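PDB 5W2F: eukaryotic translation initiation factor 2D from Homo sapiens, which delivers tRNA to the P-site of the 40S ribosomal subunit during translation initiation without requiring GTP. Local coordinates for residues I113-A118 / T127-L132; N123-V128 / Q171-H176; A143-Q148 / L178-L183. All coordinates share one frame; numbering follows the deposited sequence. Where two conformers were deposited one is given.

All three contacts lie in the SUI1 part of the C-terminal region of the factor, where two helices cover one face of a beta sheet. Contact 1 pairs strands 113-121 and 124-130; contact 2, its centre about 10 Å from that of contact 1, continues along strand 124-130 to the turn that leads into helix 175-185. Contact 3 packs that helix against helix 139-150, with its centre about 12 Å from that of contact 1 and about 13 Å from that of contact 2. Leu178 ties sheet to helices: its CB lies 3.7 Å from Ile115 CD1, while its methyls meet Leu146. A bound formate sits at contact 2.

Contact 1. Residues I113-A118 / T127-L132; sequences IDITLA and TVVRNL
Asp114 and Arg130 form one hydrogen-bonded antiparallel pair of this beta hairpin, and Thr116 and Val128 form the next. Arg130 N reaches Asp114 O at 2.8 Å, nearly straight at 170°, and Asp114 N returns a bond to Arg130 O. The second pair repeats the pattern, with Thr116 N on Val128 O at 2.9 Å and Val128 N on Thr116 O. Weak CA-H...O contacts, such as Val129 CA to Asp114 O at 3.3 Å, lie between the hydrogen-bonded pairs.

Asp114, Thr116, Val128 and Arg130 share one face of the sheet. Asp114 OD2 lies 3.5 Å from Arg130 CD, so the carboxylate meets the aliphatic part of the arginine; OD2 stays 4.6 Å from NE, beyond a salt bridge. The length of Arg130 lets NH2 reach Pro160 O, while the short Asp114 uses OD1 for Gln194 NE2.

Apolar groups fill the other face, where beta-branched residues such as valine, isoleucine and threonine suit a strand. With chi1 at -171°, Val129 swings CG1 to within 3.9 Å of Ile113 CG2. Ile115 CG2 runs alongside Thr127 CG2 at 3.8 Å.

Helix 175-185 covers this apolar face through Leu178 and Leu182, strand 166-171 flanks strand 124-130, and strand 193-194 borders strand 113-121.

Contact 2. Residues N123-V128 / Q171-H176; sequences NKKVTV and QGNQVH. With FMT (formic acid), chain D.
Thr127 holds OG1 beside its own backbone N (chi1 -55°), aimed at the turn 172-174, while Asn173 turns its amide back toward Lys125 with CG opposite the backbone N (chi1 -176°). This is the beta-alpha connection of the SUI1 domain, where strand 166-171 ends beside strand 124-130 and the chain turns into helix 175-185. The last bridge is the antiparallel, non-hydrogen-bonded pair Val126 and Gln171, and the end of Gln171 lies along Val126, with OE1 3.7 Å from CG1. Just past it, Gly172 N donates to Lys125 O at 2.8 Å. Gly172 combines a positive phi of 87° with an extended psi; a CB here would be jammed against Gln171 O and would also meet Gln174 NE2, so glycine suits the place.

The small hydroxyl of Thr127 is gripped twice: OG1 donates to Gly172 O at 2.7 Å and accepts from Gln174 N at 2.9 Å. A threonine suits this spot because its hydroxyl can give and take at once, while its methyl stays with the apolar groups near Val175. Gln174 occupies the N-cap position of the helix. Its chain bends at CG so that NE2 comes back to Gln171 O at 2.9 Å, a bond that lies in the amide plane and ties the turn to itself.

At a separate site, Lys125 and Asn173 both reach a bound formate, probably from the crystallisation liquor. Lys125 NZ meets its O2 at 2.8 Å and its O1 only weakly, and Asn173 ND2 meets that same O1 at 2.9 Å.

Contact 3. Residues A143-Q148 / L178-L183; sequences AAILQQ and LGWLLL
Leu178 O accepts the backbone bond of Leu182 N at 2.8 Å, a regular helical bond; the side chain of Leu178 meets Leu146 of the other helix. The turn at 180-183 is wider, of pi type. Here the two helices that pack on one face of the SUI1 sheet, 139-150 and 175-185, touch each other. Their segments run 138° apart with axes 11.4 Å from each other, a spacing that leucine and isoleucine are long enough to span.

Leu146 does most of the bridging. Its CD1 presses on both methyls of Leu178, 3.8 Å from CD2, and the two side chains cross at about a right angle. Its other methyl, CD2, meets Leu181 CD2 at 4.1 Å. Leu181 carries CG opposite its backbone N (chi1 -177°) and spreads its two branches: CD1 takes Ile145 CG2 at 4.0 Å. That same isoleucine methyl sits at the edge of the Trp180 ring, near its plane, 4.1 Å from CZ3. The flat indole of this partly exposed tryptophan can take a methyl at its edge and a cation as well.

Leu146 reaches on to Ile170, and Leu178 to Ile115, both of the sheet. Segments 143-148 and 178-183 therefore associate through dispersion and the exclusion of water, while the cation-pi contact of Arg149 of helix 139-150 with Trp180 adds a polar element at one edge.

Contact 1. Residues I113-A118 / T127-L132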
ATOM      1  N   ILE A 113       2.595 -10.180  -3.287  1.00 16.54           N
ATOM      2  CA  ILE A 113       2.092 -11.565  -3.274  1.00 16.91           C
ATOM      3  C   ILE A 113       3.318 -12.477  -3.283  1.00 17.77           C
ATOM      4  O   ILE A 113       4.239 -12.266  -4.079  1.00 18.33           O
ATOM      5  CB  ILE A 113       1.212 -11.855  -4.482  1.00 18.02           C
ATOM      6  CG1 ILE A 113      -0.067 -11.037  -4.386  1.00 19.25           C
ATOM      7  CG2 ILE A 113       0.902 -13.342  -4.566  1.00 19.61           C
ATOM      8  CD1 ILE A 113      -0.907 -11.021  -5.641  1.00 21.21           C
ATOM      9  N   ASP A 114       3.348 -13.434  -2.363  1.00 16.03           N
ATOM     10  CA  ASP A 114       4.442 -14.390  -2.268  1.00 17.18           C
ATOM     11  C   ASP A 114       3.949 -15.752  -2.706  1.00 16.98           C
ATOM     12  O   ASP A 114       2.980 -16.275  -2.156  1.00 18.30           O
ATOM     13  CB  ASP A 114       4.997 -14.508  -0.834  1.00 17.70           C
ATOM     14  CG  ASP A 114       5.415 -13.190  -0.245  1.00 18.99           C
ATOM     15  OD1 ASP A 114       6.149 -12.434  -0.907  1.00 19.92           O
ATOM     16  OD2 ASP A 114       4.972 -12.904   0.896  1.00 20.43           O
ATOM     17  N   ILE A 115       4.655 -16.326  -3.661  1.00 17.62           N
ATOM     18  CA  ILE A 115       4.403 -17.672  -4.177  1.00 17.64           C
ATOM     19  C   ILE A 115       5.625 -18.514  -3.885  1.00 18.52           C
ATOM     20  O   ILE A 115       6.714 -18.183  -4.353  1.00 18.94           O
ATOM     21  CB  ILE A 115       4.160 -17.686  -5.689  1.00 18.81           C
ATOM     22  CG1 ILE A 115       3.044 -16.734  -6.097  1.00 18.97           C
ATOM     23  CG2 ILE A 115       3.890 -19.100  -6.175  1.00 19.45           C
ATOM     24  CD1 ILE A 115       3.167 -16.291  -7.519  1.00 22.70           C
ATOM     25  N   THR A 116       5.454 -19.564  -3.092  1.00 17.16           N
ATOM     26  CA  THR A 116       6.566 -20.340  -2.636  0.72 17.26           C
ATOM     27  C   THR A 116       6.309 -21.841  -2.802  1.00 16.35           C
ATOM     28  O   THR A 116       5.217 -22.316  -2.496  1.00 18.04           O
ATOM     29  CB  THR A 116       6.786 -19.964  -1.170  0.72 17.87           C
ATOM     30  OG1 THR A 116       6.891 -18.522  -1.068  0.72 18.60           O
ATOM     31  CG2 THR A 116       7.994 -20.656  -0.619  0.72 18.81           C
ATOM     32  N   LEU A 117       7.337 -22.555  -3.233  1.00 16.63           N
ATOM     33  CA  LEU A 117       7.329 -24.011  -3.268  1.00 16.69           C
ATOM     34  C   LEU A 117       7.836 -24.499  -1.936  1.00 17.92           C
ATOM     35  O   LEU A 117       8.794 -23.952  -1.396  1.00 20.90           O
ATOM     36  CB  LEU A 117       8.219 -24.510  -4.408  1.00 17.46           C
ATOM     37  CG  LEU A 117       7.643 -24.194  -5.773  1.00 17.67           C
ATOM     38  CD1 LEU A 117       8.701 -24.361  -6.859  1.00 18.29           C
ATOM     39  CD2 LEU A 117       6.422 -25.061  -6.071  1.00 18.41           C
ATOM     40  N   ALA A 118       7.190 -25.536  -1.416  1.00 18.38           N
ATOM     41  CA  ALA A 118       7.543 -26.101  -0.126  1.00 20.81           C
ATOM     42  C   ALA A 118       7.337 -27.595  -0.143  1.00 22.27           C
ATOM     43  O   ALA A 118       6.703 -28.138  -1.048  1.00 23.47           O
ATOM     44  CB  ALA A 118       6.700 -25.480   0.976  1.00 22.57           C
ATOM     45  N   THR A 127       2.583 -25.686  -3.474  1.00 18.38           N
ATOM     46  CA  THR A 127       2.705 -24.274  -3.833  1.00 17.86           C
ATOM     47  C   THR A 127       1.860 -23.473  -2.859  1.00 16.37           C
ATOM     48  O   THR A 127       0.684 -23.794  -2.644  1.00 18.40           O
ATOM     49  CB  THR A 127       2.240 -24.049  -5.278  1.00 17.47           C
ATOM     50  OG1 THR A 127       2.969 -24.915  -6.148  1.00 17.97           O
ATOM     51  CG2 THR A 127       2.455 -22.628  -5.721  1.00 18.66           C
ATOM     52  N   VAL A 128       2.470 -22.467  -2.230  1.00 16.08           N
ATOM     53  CA  VAL A 128       1.812 -21.674  -1.194  1.00 16.69           C
ATOM     54  C   VAL A 128       1.773 -20.212  -1.624  1.00 16.13           C
ATOM     55  O   VAL A 128       2.801 -19.655  -2.015  1.00 16.97           O
ATOM     56  CB  VAL A 128       2.538 -21.836   0.150  1.00 18.01           C
ATOM     57  CG1 VAL A 128       1.863 -21.009   1.232  1.00 19.04           C
ATOM     58  CG2 VAL A 128       2.673 -23.327   0.527  1.00 21.07           C
ATOM     59  N   VAL A 129       0.584 -19.611  -1.549  1.00 16.43           N
ATOM     60  CA  VAL A 129       0.345 -18.263  -2.067  1.00 17.01           C
ATOM     61  C   VAL A 129      -0.195 -17.370  -0.966  1.00 16.05           C
ATOM     62  O   VAL A 129      -1.295 -17.618  -0.451  1.00 17.87           O
ATOM     63  CB  VAL A 129      -0.619 -18.275  -3.266  1.00 17.92           C
ATOM     64  CG1 VAL A 129      -0.666 -16.887  -3.916  1.00 19.69           C
ATOM     65  CG2 VAL A 129      -0.218 -19.356  -4.272  1.00 19.00           C
ATOM     66  N   ARG A 130       0.594 -16.349  -0.607  1.00 15.91           N
ATOM     67  CA  ARG A 130       0.294 -15.415   0.471  1.00 16.76           C
ATOM     68  C   ARG A 130       0.016 -14.018  -0.098  1.00 16.45           C
ATOM     69  O   ARG A 130       0.598 -13.632  -1.101  1.00 16.76           O
ATOM     70  CB  ARG A 130       1.556 -15.341   1.384  1.00 19.52           C
ATOM     71  CG  ARG A 130       1.514 -14.320   2.508  1.00 22.46           C
ATOM     72  CD  ARG A 130       2.817 -14.318   3.279  1.00 21.16           C
ATOM     73  NE  ARG A 130       2.986 -15.566   4.035  1.00 19.85           N
ATOM     74  CZ  ARG A 130       2.725 -15.744   5.324  1.00 21.11           C
ATOM     75  NH1 ARG A 130       2.304 -14.757   6.089  1.00 22.40           N
ATOM     76  NH2 ARG A 130       2.882 -16.943   5.852  1.00 21.01           N
ATOM     77  N   ASN A 131      -0.855 -13.280   0.593  1.00 16.37           N
ATOM     78  CA  ASN A 131      -1.190 -11.873   0.343  1.00 17.98           C
ATOM     79  C   ASN A 131      -2.132 -11.620  -0.812  1.00 18.21           C
ATOM     80  O   ASN A 131      -2.220 -10.504  -1.314  1.00 18.54           O
ATOM     81  CB  ASN A 131       0.055 -10.979   0.250  1.00 17.89           C
ATOM     82  CG  ASN A 131       0.699 -10.768   1.574  1.00 19.64           C
ATOM     83  OD1 ASN A 131       0.025 -10.715   2.619  1.00 24.49           O
ATOM     84  ND2 ASN A 131       2.006 -10.595   1.551  1.00 20.36           N
ATOM     85  N   LEU A 132      -2.912 -12.623  -1.190  1.00 17.57           N
ATOM     86  CA  LEU A 132      -3.887 -12.410  -2.241  1.00 17.23           C
ATOM     87  C   LEU A 132      -4.874 -11.318  -1.849  1.00 16.93           C
ATOM     88  O   LEU A 132      -5.268 -10.509  -2.693  1.00 16.83           O
ATOM     89  CB  LEU A 132      -4.635 -13.702  -2.560  1.00 17.44           C
ATOM     90  CG  LEU A 132      -3.785 -14.769  -3.258  1.00 18.36           C
ATOM     91  CD1 LEU A 132      -4.476 -16.124  -3.179  1.00 19.82           C
ATOM     92  CD2 LEU A 132      -3.508 -14.391  -4.699  1.00 19.36           C
TER

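Contact 2. Residues N123-V128 / Q171-H176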
ATOM      1  N   ASN A 123       8.808 -36.169  -0.204  1.00 57.59           N
ATOM      2  CA  ASN A 123       8.788 -35.872  -1.629  1.00 63.85           C
ATOM      3  C   ASN A 123       7.408 -35.423  -2.134  1.00 61.06           C
ATOM      4  O   ASN A 123       7.016 -35.776  -3.251  1.00 68.09           O
ATOM      5  CB  ASN A 123       9.306 -37.087  -2.418  1.00 72.35           C
ATOM      6  CG  ASN A 123       9.914 -36.700  -3.759  1.00 75.36           C
ATOM      7  OD1 ASN A 123      10.979 -36.081  -3.813  1.00 89.15           O
ATOM      8  ND2 ASN A 123       9.241 -37.062  -4.844  1.00 71.02           N
ATOM      9  N   LYS A 124       6.680 -34.641  -1.327  1.00 46.82           N
ATOM     10  CA  LYS A 124       5.436 -33.993  -1.797  1.00 39.50           C
ATOM     11  C   LYS A 124       5.566 -32.475  -1.778  1.00 34.45           C
ATOM     12  O   LYS A 124       5.515 -31.827  -0.728  1.00 40.29           O
ATOM     13  CB  LYS A 124       4.219 -34.406  -0.965  1.00 46.22           C
ATOM     14  CG  LYS A 124       3.909 -35.897  -0.999  1.00 51.55           C
ATOM     15  CD  LYS A 124       3.691 -36.432  -2.411  1.00 56.63           C
ATOM     16  CE  LYS A 124       3.237 -37.881  -2.394  1.00 61.21           C
ATOM     17  NZ  LYS A 124       3.328 -38.475  -3.755  1.00 66.70           N
ATOM     18  N   LYS A 125       5.680 -31.913  -2.968  1.00 27.53           N
ATOM     19  CA  LYS A 125       5.849 -30.490  -3.142  1.00 24.82           C
ATOM     20  C   LYS A 125       4.474 -29.862  -3.162  1.00 22.53           C
ATOM     21  O   LYS A 125       3.509 -30.458  -3.641  1.00 26.01           O
ATOM     22  CB  LYS A 125       6.577 -30.271  -4.461  1.00 31.81           C
ATOM     23  CG  LYS A 125       7.134 -28.906  -4.722  1.00 35.91           C
ATOM     24  CD  LYS A 125       8.103 -28.924  -5.911  1.00 36.04           C
ATOM     25  CE  LYS A 125       9.563 -29.086  -5.513  1.00 37.30           C
ATOM     26  NZ  LYS A 125      10.454 -29.024  -6.715  1.00 29.50           N
ATOM     27  N   VAL A 126       4.393 -28.672  -2.591  1.00 21.31           N
ATOM     28  CA  VAL A 126       3.203 -27.843  -2.630  1.00 20.97           C
ATOM     29  C   VAL A 126       3.573 -26.413  -2.980  1.00 19.06           C
ATOM     30  O   VAL A 126       4.720 -26.000  -2.822  1.00 20.75           O
ATOM     31  CB  VAL A 126       2.436 -27.852  -1.295  1.00 24.03           C
ATOM     32  CG1 VAL A 126       1.919 -29.255  -1.011  1.00 27.59           C
ATOM     33  CG2 VAL A 126       3.273 -27.282  -0.147  1.00 23.97           C
ATOM     34  N   THR A 127       2.583 -25.686  -3.474  1.00 18.38           N
ATOM     35  CA  THR A 127       2.705 -24.274  -3.833  1.00 17.86           C
ATOM     36  C   THR A 127       1.860 -23.473  -2.859  1.00 16.37           C
ATOM     37  O   THR A 127       0.684 -23.794  -2.644  1.00 18.40           O
ATOM     38  CB  THR A 127       2.240 -24.049  -5.278  1.00 17.47           C
ATOM     39  OG1 THR A 127       2.969 -24.915  -6.148  1.00 17.97           O
ATOM     40  CG2 THR A 127       2.455 -22.628  -5.721  1.00 18.66           C
ATOM     41  N   VAL A 128       2.470 -22.467  -2.230  1.00 16.08           N
ATOM     42  CA  VAL A 128       1.812 -21.674  -1.194  1.00 16.69           C
ATOM     43  C   VAL A 128       1.773 -20.212  -1.624  1.00 16.13           C
ATOM     44  O   VAL A 128       2.801 -19.655  -2.015  1.00 16.97           O
ATOM     45  CB  VAL A 128       2.538 -21.836   0.150  1.00 18.01           C
ATOM     46  CG1 VAL A 128       1.863 -21.009   1.232  1.00 19.04           C
ATOM     47  CG2 VAL A 128       2.673 -23.327   0.527  1.00 21.07           C
ATOM     48  N   GLN A 171      -1.534 -28.575  -4.268  1.00 21.14           N
ATOM     49  CA  GLN A 171      -0.635 -29.720  -4.377  1.00 22.46           C
ATOM     50  C   GLN A 171       0.216 -29.591  -5.647  1.00 21.07           C
ATOM     51  O   GLN A 171      -0.265 -29.168  -6.701  1.00 22.33           O
ATOM     52  CB  GLN A 171      -1.444 -31.015  -4.404  1.00 24.70           C
ATOM     53  CG  GLN A 171      -2.091 -31.358  -3.083  1.00 31.30           C
ATOM     54  CD  GLN A 171      -1.102 -31.572  -1.946  1.00 37.17           C
ATOM     55  OE1 GLN A 171      -1.293 -31.056  -0.839  1.00 52.49           O
ATOM     56  NE2 GLN A 171      -0.050 -32.337  -2.209  1.00 50.93           N
ATOM     57  N   GLY A 172       1.496 -29.923  -5.511  1.00 20.33           N
ATOM     58  CA  GLY A 172       2.412 -29.928  -6.624  1.00 20.22           C
ATOM     59  C   GLY A 172       3.056 -28.573  -6.886  1.00 19.51           C
ATOM     60  O   GLY A 172       2.934 -27.646  -6.090  1.00 21.01           O
ATOM     61  N   ASN A 173       3.756 -28.502  -8.014  1.00 19.66           N
ATOM     62  CA  ASN A 173       4.517 -27.329  -8.428  1.00 18.28           C
ATOM     63  C   ASN A 173       3.705 -26.565  -9.444  1.00 19.01           C
ATOM     64  O   ASN A 173       3.636 -26.942 -10.622  1.00 21.33           O
ATOM     65  CB  ASN A 173       5.856 -27.766  -8.981  1.00 18.70           C
ATOM     66  CG  ASN A 173       6.752 -26.598  -9.349  1.00 18.94           C
ATOM     67  OD1 ASN A 173       6.273 -25.475  -9.547  1.00 20.30           O
ATOM     68  ND2 ASN A 173       8.056 -26.862  -9.464  1.00 19.34           N
ATOM     69  N   GLN A 174       3.073 -25.485  -8.978  1.00 17.95           N
ATOM     70  CA  GLN A 174       2.057 -24.794  -9.769  1.00 18.23           C
ATOM     71  C   GLN A 174       2.385 -23.340 -10.022  1.00 18.61           C
ATOM     72  O   GLN A 174       1.501 -22.566 -10.412  1.00 19.44           O
ATOM     73  CB  GLN A 174       0.690 -24.909  -9.083  1.00 19.99           C
ATOM     74  CG  GLN A 174       0.325 -26.332  -8.676  1.00 20.51           C
ATOM     75  CD  GLN A 174       0.212 -27.316  -9.833  1.00 21.41           C
ATOM     76  OE1 GLN A 174       0.192 -26.944 -11.014  1.00 22.81           O
ATOM     77  NE2 GLN A 174       0.109 -28.596  -9.485  1.00 23.56           N
ATOM     78  N   VAL A 175       3.651 -22.963  -9.811  1.00 17.59           N
ATOM     79  CA  VAL A 175       4.039 -21.551  -9.878  1.00 18.27           C
ATOM     80  C   VAL A 175       3.671 -20.914 -11.226  1.00 18.63           C
ATOM     81  O   VAL A 175       3.177 -19.779 -11.274  1.00 19.53           O
ATOM     82  CB  VAL A 175       5.529 -21.378  -9.579  1.00 18.12           C
ATOM     83  CG1 VAL A 175       5.938 -19.906  -9.625  1.00 18.53           C
ATOM     84  CG2 VAL A 175       5.916 -22.007  -8.247  1.00 19.25           C
ATOM     85  N   HIS A 176       3.890 -21.652 -12.306  1.00 17.91           N
ATOM     86  CA  HIS A 176       3.560 -21.153 -13.646  1.00 20.29           C
ATOM     87  C   HIS A 176       2.088 -20.824 -13.823  1.00 21.63           C
ATOM     88  O   HIS A 176       1.740 -19.867 -14.508  1.00 22.02           O
ATOM     89  CB  HIS A 176       4.059 -22.113 -14.721  1.00 21.11           C
ATOM     90  CG  HIS A 176       3.533 -23.509 -14.595  1.00 21.39           C
ATOM     91  ND1 HIS A 176       3.898 -24.346 -13.559  1.00 21.95           N
ATOM     92  CD2 HIS A 176       2.678 -24.219 -15.377  1.00 23.81           C
ATOM     93  CE1 HIS A 176       3.283 -25.510 -13.707  1.00 24.10           C
ATOM     94  NE2 HIS A 176       2.558 -25.468 -14.818  1.00 25.79           N
TER
HETATM   95  C   FMT D 603       8.955 -30.900  -9.248  1.00 33.91           C
HETATM   96  O1  FMT D 603       8.574 -29.756  -9.332  1.00 29.36           O
HETATM   97  O2  FMT D 603       9.979 -31.126  -8.447  1.00 43.33           O

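Contact 3. Residues A143-Q148 / L178-L183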
ATOM      1  N   ALA A 143      -8.503 -20.385  -4.995  1.00 23.25           N
ATOM      2  CA  ALA A 143      -8.356 -21.824  -4.777  1.00 22.74           C
ATOM      3  C   ALA A 143      -9.206 -22.662  -5.717  1.00 22.67           C
ATOM      4  O   ALA A 143      -8.732 -23.671  -6.240  1.00 24.87           O
ATOM      5  CB  ALA A 143      -8.616 -22.190  -3.330  1.00 24.00           C
ATOM      6  N   ALA A 144     -10.425 -22.207  -5.977  1.00 24.01           N
ATOM      7  CA  ALA A 144     -11.330 -22.915  -6.890  1.00 26.02           C
ATOM      8  C   ALA A 144     -10.851 -22.838  -8.343  1.00 26.49           C
ATOM      9  O   ALA A 144     -10.821 -23.841  -9.058  1.00 28.63           O
ATOM     10  CB  ALA A 144     -12.767 -22.419  -6.752  1.00 26.42           C
ATOM     11  N   ILE A 145     -10.442 -21.655  -8.765  1.00 25.81           N
ATOM     12  CA  ILE A 145      -9.907 -21.465 -10.104  1.00 26.91           C
ATOM     13  C   ILE A 145      -8.665 -22.350 -10.323  1.00 25.84           C
ATOM     14  O   ILE A 145      -8.542 -23.030 -11.350  1.00 28.89           O
ATOM     15  CB  ILE A 145      -9.549 -19.983 -10.351  1.00 26.73           C
ATOM     16  CG1 ILE A 145     -10.813 -19.115 -10.418  1.00 27.67           C
ATOM     17  CG2 ILE A 145      -8.720 -19.838 -11.619  1.00 28.23           C
ATOM     18  CD1 ILE A 145     -10.531 -17.637 -10.262  1.00 30.10           C
ATOM     19  N   LEU A 146      -7.750 -22.324  -9.359  1.00 25.27           N
ATOM     20  CA  LEU A 146      -6.527 -23.097  -9.484  1.00 24.30           C
ATOM     21  C   LEU A 146      -6.750 -24.606  -9.391  1.00 26.08           C
ATOM     22  O   LEU A 146      -6.036 -25.366 -10.043  1.00 27.60           O
ATOM     23  CB  LEU A 146      -5.487 -22.667  -8.449  1.00 22.51           C
ATOM     24  CG  LEU A 146      -4.932 -21.262  -8.671  1.00 22.95           C
ATOM     25  CD1 LEU A 146      -4.021 -20.903  -7.512  1.00 22.30           C
ATOM     26  CD2 LEU A 146      -4.143 -21.200  -9.969  1.00 24.63           C
ATOM     27  N   GLN A 147      -7.728 -25.055  -8.606  1.00 25.26           N
ATOM     28  CA  GLN A 147      -8.005 -26.493  -8.540  1.00 27.15           C
ATOM     29  C   GLN A 147      -8.355 -27.031  -9.945  1.00 29.39           C
ATOM     30  O   GLN A 147      -7.879 -28.107 -10.341  1.00 31.31           O
ATOM     31  CB  GLN A 147      -9.097 -26.793  -7.506  1.00 28.77           C
ATOM     32  CG  GLN A 147      -9.326 -28.282  -7.207  1.00 31.02           C
ATOM     33  CD  GLN A 147     -10.030 -28.523  -5.865  1.00 34.78           C
ATOM     34  OE1 GLN A 147      -9.441 -28.412  -4.777  1.00 34.91           O
ATOM     35  NE2 GLN A 147     -11.281 -28.862  -5.941  1.00 39.59           N
ATOM     36  N   GLN A 148      -9.140 -26.261 -10.699  1.00 29.83           N
ATOM     37  CA  GLN A 148      -9.471 -26.595 -12.090  1.00 34.66           C
ATOM     38  C   GLN A 148      -8.282 -26.428 -13.032  1.00 33.14           C
ATOM     39  O   GLN A 148      -7.983 -27.341 -13.793  1.00 36.83           O
ATOM     40  CB  GLN A 148     -10.636 -25.729 -12.584  1.00 37.00           C
ATOM     41  CG  GLN A 148     -11.144 -26.051 -13.991  1.00 44.37           C
ATOM     42  CD  GLN A 148     -11.804 -27.418 -14.091  1.00 52.62           C
ATOM     43  OE1 GLN A 148     -11.400 -28.262 -14.900  1.00 65.11           O
ATOM     44  NE2 GLN A 148     -12.823 -27.646 -13.268  1.00 60.45           N
ATOM     45  N   LEU A 178       0.162 -19.724 -11.368  1.00 19.18           N
ATOM     46  CA  LEU A 178      -0.009 -18.436 -10.689  1.00 19.24           C
ATOM     47  C   LEU A 178       0.467 -17.281 -11.558  1.00 18.95           C
ATOM     48  O   LEU A 178      -0.100 -16.195 -11.495  1.00 20.16           O
ATOM     49  CB  LEU A 178       0.712 -18.377  -9.340  1.00 19.48           C
ATOM     50  CG  LEU A 178      -0.026 -18.945  -8.145  1.00 21.34           C
ATOM     51  CD1 LEU A 178      -1.293 -18.140  -7.871  1.00 19.87           C
ATOM     52  CD2 LEU A 178      -0.332 -20.424  -8.308  1.00 22.71           C
ATOM     53  N   GLY A 179       1.529 -17.488 -12.330  1.00 19.91           N
ATOM     54  CA  GLY A 179       1.936 -16.467 -13.285  1.00 20.59           C
ATOM     55  C   GLY A 179       0.813 -16.123 -14.241  1.00 19.73           C
ATOM     56  O   GLY A 179       0.486 -14.946 -14.436  1.00 20.87           O
ATOM     57  N   TRP A 180       0.170 -17.147 -14.800  1.00 21.06           N
ATOM     58  CA  TRP A 180      -0.981 -16.908 -15.661  1.00 21.59           C
ATOM     59  C   TRP A 180      -2.074 -16.130 -14.924  1.00 21.96           C
ATOM     60  O   TRP A 180      -2.569 -15.107 -15.400  1.00 22.04           O
ATOM     61  CB  TRP A 180      -1.526 -18.235 -16.190  1.00 23.85           C
ATOM     62  CG  TRP A 180      -2.917 -18.123 -16.709  1.00 26.42           C
ATOM     63  CD1 TRP A 180      -3.303 -17.573 -17.891  1.00 29.99           C
ATOM     64  CD2 TRP A 180      -4.129 -18.486 -16.017  1.00 26.47           C
ATOM     65  NE1 TRP A 180      -4.672 -17.596 -18.000  1.00 31.73           N
ATOM     66  CE2 TRP A 180      -5.202 -18.160 -16.868  1.00 30.97           C
ATOM     67  CE3 TRP A 180      -4.401 -19.085 -14.784  1.00 28.50           C
ATOM     68  CZ2 TRP A 180      -6.532 -18.401 -16.518  1.00 33.10           C
ATOM     69  CZ3 TRP A 180      -5.735 -19.300 -14.421  1.00 29.49           C
ATOM     70  CH2 TRP A 180      -6.777 -18.964 -15.294  1.00 30.41           C
ATOM     71  N   LEU A 181      -2.469 -16.641 -13.775  1.00 20.83           N
ATOM     72  CA  LEU A 181      -3.611 -16.085 -13.072  1.00 20.01           C
ATOM     73  C   LEU A 181      -3.361 -14.638 -12.682  1.00 19.76           C
ATOM     74  O   LEU A 181      -4.203 -13.762 -12.918  1.00 20.85           O
ATOM     75  CB  LEU A 181      -3.943 -16.925 -11.833  1.00 21.19           C
ATOM     76  CG  LEU A 181      -5.191 -16.484 -11.041  1.00 22.45           C
ATOM     77  CD1 LEU A 181      -6.432 -16.527 -11.925  1.00 25.35           C
ATOM     78  CD2 LEU A 181      -5.419 -17.305  -9.778  1.00 26.40           C
ATOM     79  N   LEU A 182      -2.210 -14.378 -12.077  1.00 18.34           N
ATOM     80  CA  LEU A 182      -1.935 -13.066 -11.524  1.00 18.55           C
ATOM     81  C   LEU A 182      -1.521 -12.045 -12.577  1.00 19.48           C
ATOM     82  O   LEU A 182      -1.965 -10.905 -12.516  1.00 19.99           O
ATOM     83  CB  LEU A 182      -0.872 -13.159 -10.429  1.00 19.17           C
ATOM     84  CG  LEU A 182      -1.236 -14.052  -9.260  1.00 19.44           C
ATOM     85  CD1 LEU A 182      -0.079 -14.136  -8.265  1.00 20.61           C
ATOM     86  CD2 LEU A 182      -2.519 -13.639  -8.541  1.00 20.89           C
ATOM     87  N   LEU A 183      -0.657 -12.435 -13.513  1.00 19.99           N
ATOM     88  CA  LEU A 183      -0.155 -11.489 -14.515  1.00 20.57           C
ATOM     89  C   LEU A 183      -1.078 -11.344 -15.700  1.00 21.60           C
ATOM     90  O   LEU A 183      -1.216 -10.262 -16.234  1.00 23.85           O
ATOM     91  CB  LEU A 183       1.220 -11.919 -15.042  1.00 20.54           C
ATOM     92  CG  LEU A 183       2.329 -12.055 -13.997  1.00 20.86           C
ATOM     93  CD1 LEU A 183       3.600 -12.554 -14.669  1.00 22.34           C
ATOM     94  CD2 LEU A 183       2.609 -10.726 -13.329  1.00 22.57           C
TER